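PDB 3BDK: mannonate dehydratase from Streptococcus suis, which probably catalyses the dehydration of D-mannonate to 2-dehydro-3-deoxy-D-gluconate in pentose and glucuronate interconversion, using ferrous or manganese ions as cofactor. Local coordinates for residues G29-V34 with A51-P56; S134-P139 with T145-L150; T208-G213 with N245-E250. One frame throughout, in Å; residues are numbered along the deposited sequence.

Contact 1 (G29-V34 with A51-P56); sequences GKKDPV and AVYDVP
The shortest polar bond beside the meeting point of Lys31 and Tyr53 runs from Asp32 N to Gly29 O, 2.6 Å, and closes a type I turn over Gly29-Asp32. At the end of the turn, the carboxylate of Asp32 is bound through both oxygens. Asp32 OD1 takes the backbone N of Val34 at 3.2 Å, an Asx turn in which the donor stands well above the carboxylate plane, while OD2 accepts from the backbone N of Tyr28. From this turn Lys31 points toward the 51-56 loop. The first torsion of Lys31 (chi1 61°) sets CG between its backbone N and carbonyl carbon, and the otherwise extended chain brings CE to 4.4 Å from Tyr53 CG, at an oblique angle to the ring. This is loose, solvent-facing packing of a methylene against the ring carbon next to CB. The tyrosine hydroxyl makes a weak bond to Arg26 of the ligand pocket, and the side chain of Tyr53 comes to about 7 Å from the bound D-mannose, nearest atoms. Such a meeting of loops, one of them following strand 47-50, is typical of the ligand-binding end of a xylose isomerase-like TIM barrel.

Contact 2 (S134-P139 with T145-L150); sequences SDLHHP and TSLAFL
The imidazole of His138 lies between two aliphatic groups: Leu150 CD1 sits over one face, 4.2 Å from the ring centroid and 17° off the normal, a CH-pi contact, and Pro139 CD is against the opposite face. The histidine and the leucine reach for each other from opposite directions. The ND1 edge is polar. Asp135 OD2 is at this edge, nearly in plane, and accepts from His138 ND1 at 2.8 Å, although the donor approaches from above the carboxylate plane. Because Asp135 holds CG opposite its backbone N (chi1 -171°), its carboxylate is swung along its own strand, where OD1 also takes His137 N in an Asx turn. Near CB of the histidine, Ala148 CB touches His138 CB at 3.6 Å. Leu136 and Leu147 meet away from this cluster, CD2 to CD2 at 4.2 Å, with their chains set obliquely; Leu147 also touches His331 of the ligand pocket.

The backbones pair antiparallel. Ser146 N and His138 N bond to His138 O and Ser146 O, both at 2.8 Å. Ala148 O is gripped twice, by Ser134 N at 2.9 Å and weakly by Asp135 N, so that two residues face one: a classic beta bulge. The register slips again by one residue between Asp135 and His138, where the chain turns a corner. The other edge of strand 145-150 joins strand 296-299, and Ser146 OG bonds to Glu299 O.

The chemistry implies a histidine whose rotation is restrained: its ND1 proton goes to a carboxylate, a carbon lies over each face, and the neighbouring negative charge would probably favour the protonated ring.

Contact 3 (T208-G213 with N245-E250); sequences TAEEAG and NLYDSE
The carboxylate of Glu210 comes to the edge of the Tyr247 ring, with the two planes 71° apart, and Ser249 OG is at the same ring's edge. The acid does not lie over a face, its OE2 being near the ring plane beside the hydroxyl; Leu206 and Pro207 of helix 191-210 also pack on the tyrosine. Tyr247 OH donates to Glu210 OE2 at 2.7 Å, approaching on the syn side and close to the carboxylate plane. The second oxygen is met quite differently. Ser249 OG donates to Glu210 OE1, also at 2.7 Å, but from well above the plane, 56° out of it. Two hydroxyls from one loop thus hold both oxygens of a single carboxylate, and together they limit its rotation. Glu210 reaches them by an extended chain beyond CG. On the other segment, Tyr247 has CG opposite its backbone N (chi1 -162°), which points the ring toward Glu210. Between the two donors, Asp248 is the centre of an inverse gamma turn, which probably helps bring Tyr247 and Ser249 to the same acid; its own carboxylate makes a salt bridge with Arg279. Ser249 OG has a further, weak bond with His251 N. The pattern is one of neighbouring beta/alpha units in a TIM barrel: Glu210 of helix 191-210, ahead of strand 215-218, is tied to the loop that leads from helix 237-245 into strand 252-257.

Followed from the N terminus, the three contacts come in series; none crosses or encloses another. Contact 1 closes first, over 16 residues that include helix 36-40 and strand 47-50, joining the early loop to the one after the first barrel strand. Contact 2 then closes a short hairpin, with five residues between its segments, and builds one side of the separate antiparallel sheet, of which 135-139 is an outermost strand within the chain. Contact 3 spans 31 residues and links successive helix-to-strand connections. Contacts 2 and 3 lie on opposite sides of the chain's centre, about 37 Å apart between centres, whereas contacts 1 and 2 each come near the bound D-mannose.

Contact 1 (G29-V34 with A51-P56)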
loop_
_atom_site.group_PDB
_atom_site.type_symbol
_atom_site.label_atom_id
_atom_site.label_comp_id
_atom_site.label_asym_id
_atom_site.label_seq_id
_atom_site.Cartn_x
_atom_site.Cartn_y
_atom_site.Cartn_z
ATOM N N GLY A 29 21.666 -5.040 5.459
ATOM C CA GLY A 29 22.608 -4.931 6.566
ATOM C C GLY A 29 22.808 -3.516 7.073
ATOM O O GLY A 29 22.239 -2.553 6.538
ATOM N N LYS A 30 23.615 -3.401 8.128
ATOM C CA LYS A 30 23.973 -2.120 8.760
ATOM C C LYS A 30 24.150 -0.990 7.730
ATOM O O LYS A 30 23.826 0.170 8.007
ATOM C CB LYS A 30 25.258 -2.301 9.586
ATOM C CG LYS A 30 25.434 -1.367 10.802
ATOM C CD LYS A 30 26.833 -1.547 11.437
ATOM C CE LYS A 30 26.864 -1.171 12.935
ATOM N NZ LYS A 30 28.215 -1.349 13.587
ATOM N N LYS A 31 24.639 -1.344 6.540
ATOM C CA LYS A 31 24.930 -0.370 5.478
ATOM C C LYS A 31 23.710 0.106 4.665
ATOM O O LYS A 31 23.821 1.065 3.896
ATOM C CB LYS A 31 26.029 -0.903 4.549
ATOM C CG LYS A 31 25.690 -2.199 3.810
ATOM C CD LYS A 31 26.417 -2.248 2.463
ATOM C CE LYS A 31 26.384 -3.640 1.836
ATOM N NZ LYS A 31 27.438 -3.786 0.780
ATOM N N ASP A 32 22.563 -0.554 4.841
ATOM C CA ASP A 32 21.322 -0.200 4.123
ATOM C C ASP A 32 20.789 1.182 4.550
ATOM O O ASP A 32 20.547 1.409 5.739
ATOM C CB ASP A 32 20.248 -1.295 4.321
ATOM C CG ASP A 32 19.157 -1.288 3.229
ATOM O OD1 ASP A 32 19.046 -0.303 2.466
ATOM O OD2 ASP A 32 18.398 -2.283 3.136
ATOM N N PRO A 33 20.624 2.116 3.584
ATOM C CA PRO A 33 20.090 3.455 3.873
ATOM C C PRO A 33 18.651 3.376 4.303
ATOM O O PRO A 33 18.077 4.368 4.736
ATOM C CB PRO A 33 20.193 4.180 2.529
ATOM C CG PRO A 33 20.204 3.083 1.514
ATOM C CD PRO A 33 20.959 1.965 2.155
ATOM N N VAL A 34 18.076 2.194 4.143
ATOM C CA VAL A 34 16.796 1.844 4.719
ATOM C C VAL A 34 17.118 1.193 6.046
ATOM O O VAL A 34 18.003 0.342 6.116
ATOM C CB VAL A 34 16.023 0.849 3.818
ATOM C CG1 VAL A 34 14.713 0.409 4.461
ATOM C CG2 VAL A 34 15.745 1.482 2.470
ATOM N N ALA A 51 21.224 -11.055 3.924
ATOM C CA ALA A 51 22.336 -11.956 3.745
ATOM C C ALA A 51 23.565 -11.331 4.392
ATOM O O ALA A 51 23.519 -10.175 4.831
ATOM C CB ALA A 51 22.573 -12.194 2.263
ATOM N N VAL A 52 24.651 -12.104 4.437
ATOM C CA VAL A 52 25.945 -11.677 4.966
ATOM C C VAL A 52 26.771 -11.033 3.844
ATOM O O VAL A 52 26.779 -11.519 2.715
ATOM C CB VAL A 52 26.690 -12.892 5.615
ATOM C CG1 VAL A 52 28.116 -12.546 5.985
ATOM C CG2 VAL A 52 25.945 -13.377 6.852
ATOM N N TYR A 53 27.470 -9.945 4.145
ATOM C CA TYR A 53 28.132 -9.183 3.086
ATOM C C TYR A 53 29.657 -9.015 3.166
ATOM O O TYR A 53 30.263 -8.372 2.305
ATOM C CB TYR A 53 27.423 -7.837 2.906
ATOM C CG TYR A 53 26.130 -7.991 2.133
ATOM C CD1 TYR A 53 26.152 -8.297 0.763
ATOM C CD2 TYR A 53 24.887 -7.862 2.763
ATOM C CE1 TYR A 53 24.977 -8.462 0.039
ATOM C CE2 TYR A 53 23.691 -8.027 2.039
ATOM C CZ TYR A 53 23.753 -8.327 0.680
ATOM O OH TYR A 53 22.604 -8.497 -0.055
ATOM N N ASP A 54 30.269 -9.637 4.168
ATOM C CA ASP A 54 31.710 -9.493 4.429
ATOM C C ASP A 54 32.529 -10.784 4.212
ATOM O O ASP A 54 33.683 -10.887 4.660
ATOM C CB ASP A 54 31.946 -8.913 5.845
ATOM C CG ASP A 54 31.108 -9.610 6.929
ATOM O OD1 ASP A 54 30.048 -10.208 6.619
ATOM O OD2 ASP A 54 31.502 -9.547 8.109
ATOM N N VAL A 55 31.924 -11.764 3.541
ATOM C CA VAL A 55 32.625 -12.989 3.142
ATOM C C VAL A 55 32.574 -13.114 1.614
ATOM O O VAL A 55 31.488 -13.152 1.039
ATOM C CB VAL A 55 32.078 -14.249 3.876
ATOM C CG1 VAL A 55 30.579 -14.166 4.079
ATOM C CG2 VAL A 55 32.464 -15.537 3.142
ATOM N N PRO A 56 33.757 -13.177 0.962
ATOM C CA PRO A 56 33.978 -12.924 -0.485
ATOM C C PRO A 56 32.966 -13.495 -1.493
ATOM O O PRO A 56 32.533 -12.747 -2.382
ATOM C CB PRO A 56 35.389 -13.470 -0.725
ATOM C CG PRO A 56 36.076 -13.196 0.575
ATOM C CD PRO A 56 35.028 -13.512 1.634
#

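Contact 2 (S134-P139 with T145-L150)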
loop_
_atom_site.group_PDB
_atom_site.type_symbol
_atom_site.label_atom_id
_atom_site.label_comp_id
_atom_site.label_asym_id
_atom_site.label_seq_id
_atom_site.Cartn_x
_atom_site.Cartn_y
_atom_site.Cartn_z
ATOM N N SER A 134 18.409 -2.581 -19.111
ATOM C CA SER A 134 18.970 -1.650 -20.072
ATOM C C SER A 134 18.949 -0.245 -19.479
ATOM O O SER A 134 19.672 0.646 -19.934
ATOM C CB SER A 134 18.143 -1.667 -21.359
ATOM O OG SER A 134 17.308 -0.515 -21.440
ATOM N N ASP A 135 18.104 -0.042 -18.470
ATOM C CA ASP A 135 17.794 1.313 -18.004
ATOM C C ASP A 135 17.205 1.296 -16.605
ATOM O O ASP A 135 16.166 0.669 -16.373
ATOM C CB ASP A 135 16.829 1.987 -18.996
ATOM C CG ASP A 135 16.621 3.476 -18.716
ATOM O OD1 ASP A 135 17.129 4.008 -17.704
ATOM O OD2 ASP A 135 15.914 4.114 -19.521
ATOM N N LEU A 136 17.855 2.036 -15.704
ATOM C CA LEU A 136 17.590 1.989 -14.274
ATOM C C LEU A 136 16.838 3.202 -13.755
ATOM O O LEU A 136 16.737 3.413 -12.534
ATOM C CB LEU A 136 18.894 1.821 -13.489
ATOM C CG LEU A 136 19.889 0.735 -13.923
ATOM C CD1 LEU A 136 21.114 0.812 -13.035
ATOM C CD2 LEU A 136 19.300 -0.653 -13.875
ATOM N N HIS A 137 16.298 3.981 -14.683
ATOM C CA HIS A 137 15.380 5.078 -14.377
ATOM C C HIS A 137 14.508 5.283 -15.605
ATOM O O HIS A 137 14.523 6.368 -16.204
ATOM C CB HIS A 137 16.142 6.382 -14.098
ATOM C CG HIS A 137 17.197 6.256 -13.045
ATOM N ND1 HIS A 137 16.905 6.008 -11.716
ATOM C CD2 HIS A 137 18.547 6.335 -13.125
ATOM C CE1 HIS A 137 18.031 5.940 -11.026
ATOM N NE2 HIS A 137 19.041 6.129 -11.858
ATOM N N HIS A 138 13.777 4.248 -16.011
ATOM C CA HIS A 138 12.929 4.379 -17.192
ATOM C C HIS A 138 11.631 5.031 -16.764
ATOM O O HIS A 138 11.045 4.609 -15.761
ATOM C CB HIS A 138 12.656 3.022 -17.849
ATOM C CG HIS A 138 12.384 3.109 -19.320
ATOM N ND1 HIS A 138 13.283 3.649 -20.212
ATOM C CD2 HIS A 138 11.319 2.716 -20.056
ATOM C CE1 HIS A 138 12.781 3.599 -21.431
ATOM N NE2 HIS A 138 11.592 3.027 -21.366
ATOM N N PRO A 139 11.203 6.087 -17.489
ATOM C CA PRO A 139 9.954 6.807 -17.135
ATOM C C PRO A 139 8.690 5.963 -17.235
ATOM O O PRO A 139 8.556 5.162 -18.145
ATOM C CB PRO A 139 9.897 7.988 -18.143
ATOM C CG PRO A 139 11.333 8.125 -18.666
ATOM C CD PRO A 139 11.895 6.696 -18.642
ATOM N N THR A 145 9.721 6.630 -11.951
ATOM C CA THR A 145 10.645 5.872 -12.818
ATOM C C THR A 145 10.887 4.454 -12.317
ATOM O O THR A 145 10.768 4.187 -11.120
ATOM C CB THR A 145 12.021 6.557 -12.972
ATOM O OG1 THR A 145 12.751 6.456 -11.744
ATOM C CG2 THR A 145 11.893 8.019 -13.387
ATOM N N SER A 146 11.237 3.543 -13.225
ATOM C CA SER A 146 11.427 2.135 -12.850
ATOM C C SER A 146 12.414 1.398 -13.764
ATOM O O SER A 146 12.789 1.895 -14.826
ATOM C CB SER A 146 10.092 1.394 -12.820
ATOM O OG SER A 146 9.633 1.141 -14.145
ATOM N N LEU A 147 12.847 0.218 -13.341
ATOM C CA LEU A 147 13.827 -0.541 -14.107
ATOM C C LEU A 147 13.167 -1.129 -15.343
ATOM O O LEU A 147 12.036 -1.613 -15.295
ATOM C CB LEU A 147 14.412 -1.678 -13.269
ATOM C CG LEU A 147 14.757 -1.454 -11.805
ATOM C CD1 LEU A 147 15.317 -2.738 -11.239
ATOM C CD2 LEU A 147 15.790 -0.361 -11.670
ATOM N N ALA A 148 13.886 -1.098 -16.454
ATOM C CA ALA A 148 13.362 -1.652 -17.664
ATOM C C ALA A 148 14.484 -2.369 -18.373
ATOM O O ALA A 148 15.643 -1.946 -18.315
ATOM C CB ALA A 148 12.771 -0.559 -18.538
ATOM N N PHE A 149 14.123 -3.486 -18.997
ATOM C CA PHE A 149 14.949 -4.187 -19.953
ATOM C C PHE A 149 14.316 -4.003 -21.323
ATOM O O PHE A 149 13.274 -4.590 -21.610
ATOM C CB PHE A 149 14.980 -5.672 -19.601
ATOM C CG PHE A 149 15.777 -6.508 -20.553
ATOM C CD1 PHE A 149 17.159 -6.629 -20.405
ATOM C CD2 PHE A 149 15.157 -7.188 -21.590
ATOM C CE1 PHE A 149 17.904 -7.408 -21.275
ATOM C CE2 PHE A 149 15.898 -7.962 -22.476
ATOM C CZ PHE A 149 17.276 -8.073 -22.314
ATOM N N LEU A 150 14.934 -3.190 -22.169
ATOM C CA LEU A 150 14.429 -3.001 -23.522
ATOM C C LEU A 150 15.389 -3.643 -24.505
ATOM O O LEU A 150 16.502 -3.150 -24.737
ATOM C CB LEU A 150 14.246 -1.519 -23.849
ATOM C CG LEU A 150 13.088 -0.691 -23.286
ATOM C CD1 LEU A 150 13.088 -0.670 -21.770
ATOM C CD2 LEU A 150 13.137 0.764 -23.820
#

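Contact 3 (T208-G213 with N245-E250)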
loop_
_atom_site.group_PDB
_atom_site.type_symbol
_atom_site.label_atom_id
_atom_site.label_comp_id
_atom_site.label_asym_id
_atom_site.label_seq_id
_atom_site.Cartn_x
_atom_site.Cartn_y
_atom_site.Cartn_z
ATOM N N THR A 208 22.287 -32.142 3.129
ATOM C CA THR A 208 22.887 -31.134 4.008
ATOM C C THR A 208 21.836 -30.146 4.500
ATOM O O THR A 208 21.894 -29.696 5.636
ATOM C CB THR A 208 24.020 -30.343 3.279
ATOM O OG1 THR A 208 24.922 -31.254 2.623
ATOM C CG2 THR A 208 24.806 -29.446 4.241
ATOM N N ALA A 209 20.869 -29.827 3.640
ATOM C CA ALA A 209 19.831 -28.829 3.927
ATOM C C ALA A 209 18.638 -29.426 4.632
ATOM O O ALA A 209 18.025 -28.770 5.463
ATOM C CB ALA A 209 19.384 -28.131 2.648
ATOM N N GLU A 210 18.284 -30.659 4.298
ATOM C CA GLU A 210 17.296 -31.382 5.090
ATOM C C GLU A 210 17.888 -31.688 6.471
ATOM O O GLU A 210 17.153 -31.800 7.462
ATOM C CB GLU A 210 16.867 -32.667 4.393
ATOM C CG GLU A 210 16.051 -32.453 3.123
ATOM C CD GLU A 210 16.042 -33.684 2.227
ATOM O OE1 GLU A 210 14.933 -34.206 1.940
ATOM O OE2 GLU A 210 17.148 -34.135 1.829
ATOM N N GLU A 211 19.221 -31.791 6.531
ATOM C CA GLU A 211 19.934 -32.039 7.788
ATOM C C GLU A 211 19.923 -30.803 8.708
ATOM O O GLU A 211 20.003 -30.938 9.935
ATOM C CB GLU A 211 21.335 -32.692 7.543
ATOM C CG GLU A 211 22.677 -31.894 7.763
ATOM C CD GLU A 211 23.968 -32.697 7.308
ATOM O OE1 GLU A 211 25.098 -32.143 7.332
ATOM O OE2 GLU A 211 23.851 -33.879 6.905
ATOM N N ALA A 212 19.736 -29.616 8.121
ATOM C CA ALA A 212 19.715 -28.357 8.889
ATOM C C ALA A 212 18.319 -27.709 9.077
ATOM O O ALA A 212 18.208 -26.624 9.666
ATOM C CB ALA A 212 20.721 -27.343 8.291
ATOM N N GLY A 213 17.270 -28.372 8.584
ATOM C CA GLY A 213 15.901 -27.826 8.611
ATOM C C GLY A 213 15.569 -26.804 7.517
ATOM O O GLY A 213 14.384 -26.566 7.211
ATOM N N ASN A 245 12.266 -32.060 -10.034
ATOM C CA ASN A 245 12.592 -33.484 -10.159
ATOM C C ASN A 245 14.048 -33.884 -9.942
ATOM O O ASN A 245 14.332 -35.065 -9.770
ATOM C CB ASN A 245 12.042 -34.058 -11.461
ATOM C CG ASN A 245 10.521 -33.992 -11.527
ATOM O OD1 ASN A 245 9.843 -33.662 -10.542
ATOM N ND2 ASN A 245 9.975 -34.306 -12.690
ATOM N N LEU A 246 14.956 -32.908 -9.916
ATOM C CA LEU A 246 16.371 -33.157 -9.573
ATOM C C LEU A 246 16.558 -33.771 -8.180
ATOM O O LEU A 246 17.623 -34.318 -7.861
ATOM C CB LEU A 246 17.192 -31.864 -9.653
ATOM C CG LEU A 246 17.300 -31.092 -10.970
ATOM C CD1 LEU A 246 17.871 -29.703 -10.738
ATOM C CD2 LEU A 246 18.143 -31.856 -11.982
ATOM N N TYR A 247 15.513 -33.678 -7.365
ATOM C CA TYR A 247 15.545 -34.081 -5.969
ATOM C C TYR A 247 14.145 -33.836 -5.423
ATOM O O TYR A 247 13.893 -32.807 -4.784
ATOM C CB TYR A 247 16.562 -33.237 -5.212
ATOM C CG TYR A 247 17.015 -33.809 -3.897
ATOM C CD1 TYR A 247 16.298 -33.569 -2.725
ATOM C CD2 TYR A 247 18.183 -34.566 -3.814
ATOM C CE1 TYR A 247 16.727 -34.092 -1.500
ATOM C CE2 TYR A 247 18.616 -35.095 -2.599
ATOM C CZ TYR A 247 17.881 -34.856 -1.450
ATOM O OH TYR A 247 18.314 -35.374 -0.263
ATOM N N ASP A 248 13.238 -34.774 -5.707
ATOM C CA ASP A 248 11.827 -34.651 -5.341
ATOM C C ASP A 248 11.631 -34.626 -3.823
ATOM O O ASP A 248 11.238 -35.622 -3.199
ATOM C CB ASP A 248 11.000 -35.769 -5.975
ATOM C CG ASP A 248 9.518 -35.587 -5.744
ATOM O OD1 ASP A 248 8.902 -34.769 -6.446
ATOM O OD2 ASP A 248 8.959 -36.246 -4.848
ATOM N N SER A 249 11.913 -33.465 -3.244
ATOM C CA SER A 249 11.849 -33.259 -1.804
ATOM C C SER A 249 11.353 -31.847 -1.522
ATOM O O SER A 249 11.817 -30.872 -2.126
ATOM C CB SER A 249 13.221 -33.467 -1.174
ATOM O OG SER A 249 13.279 -32.948 0.143
ATOM N N GLU A 250 10.414 -31.739 -0.589
ATOM C CA GLU A 250 9.810 -30.447 -0.265
ATOM C C GLU A 250 10.849 -29.373 0.117
ATOM O O GLU A 250 10.586 -28.201 -0.036
ATOM C CB GLU A 250 8.627 -30.634 0.713
ATOM C CG GLU A 250 7.264 -30.933 -0.041
ATOM C CD GLU A 250 6.456 -32.217 0.381
ATOM O OE1 GLU A 250 7.052 -33.312 0.589
ATOM O OE2 GLU A 250 5.194 -32.139 0.432
#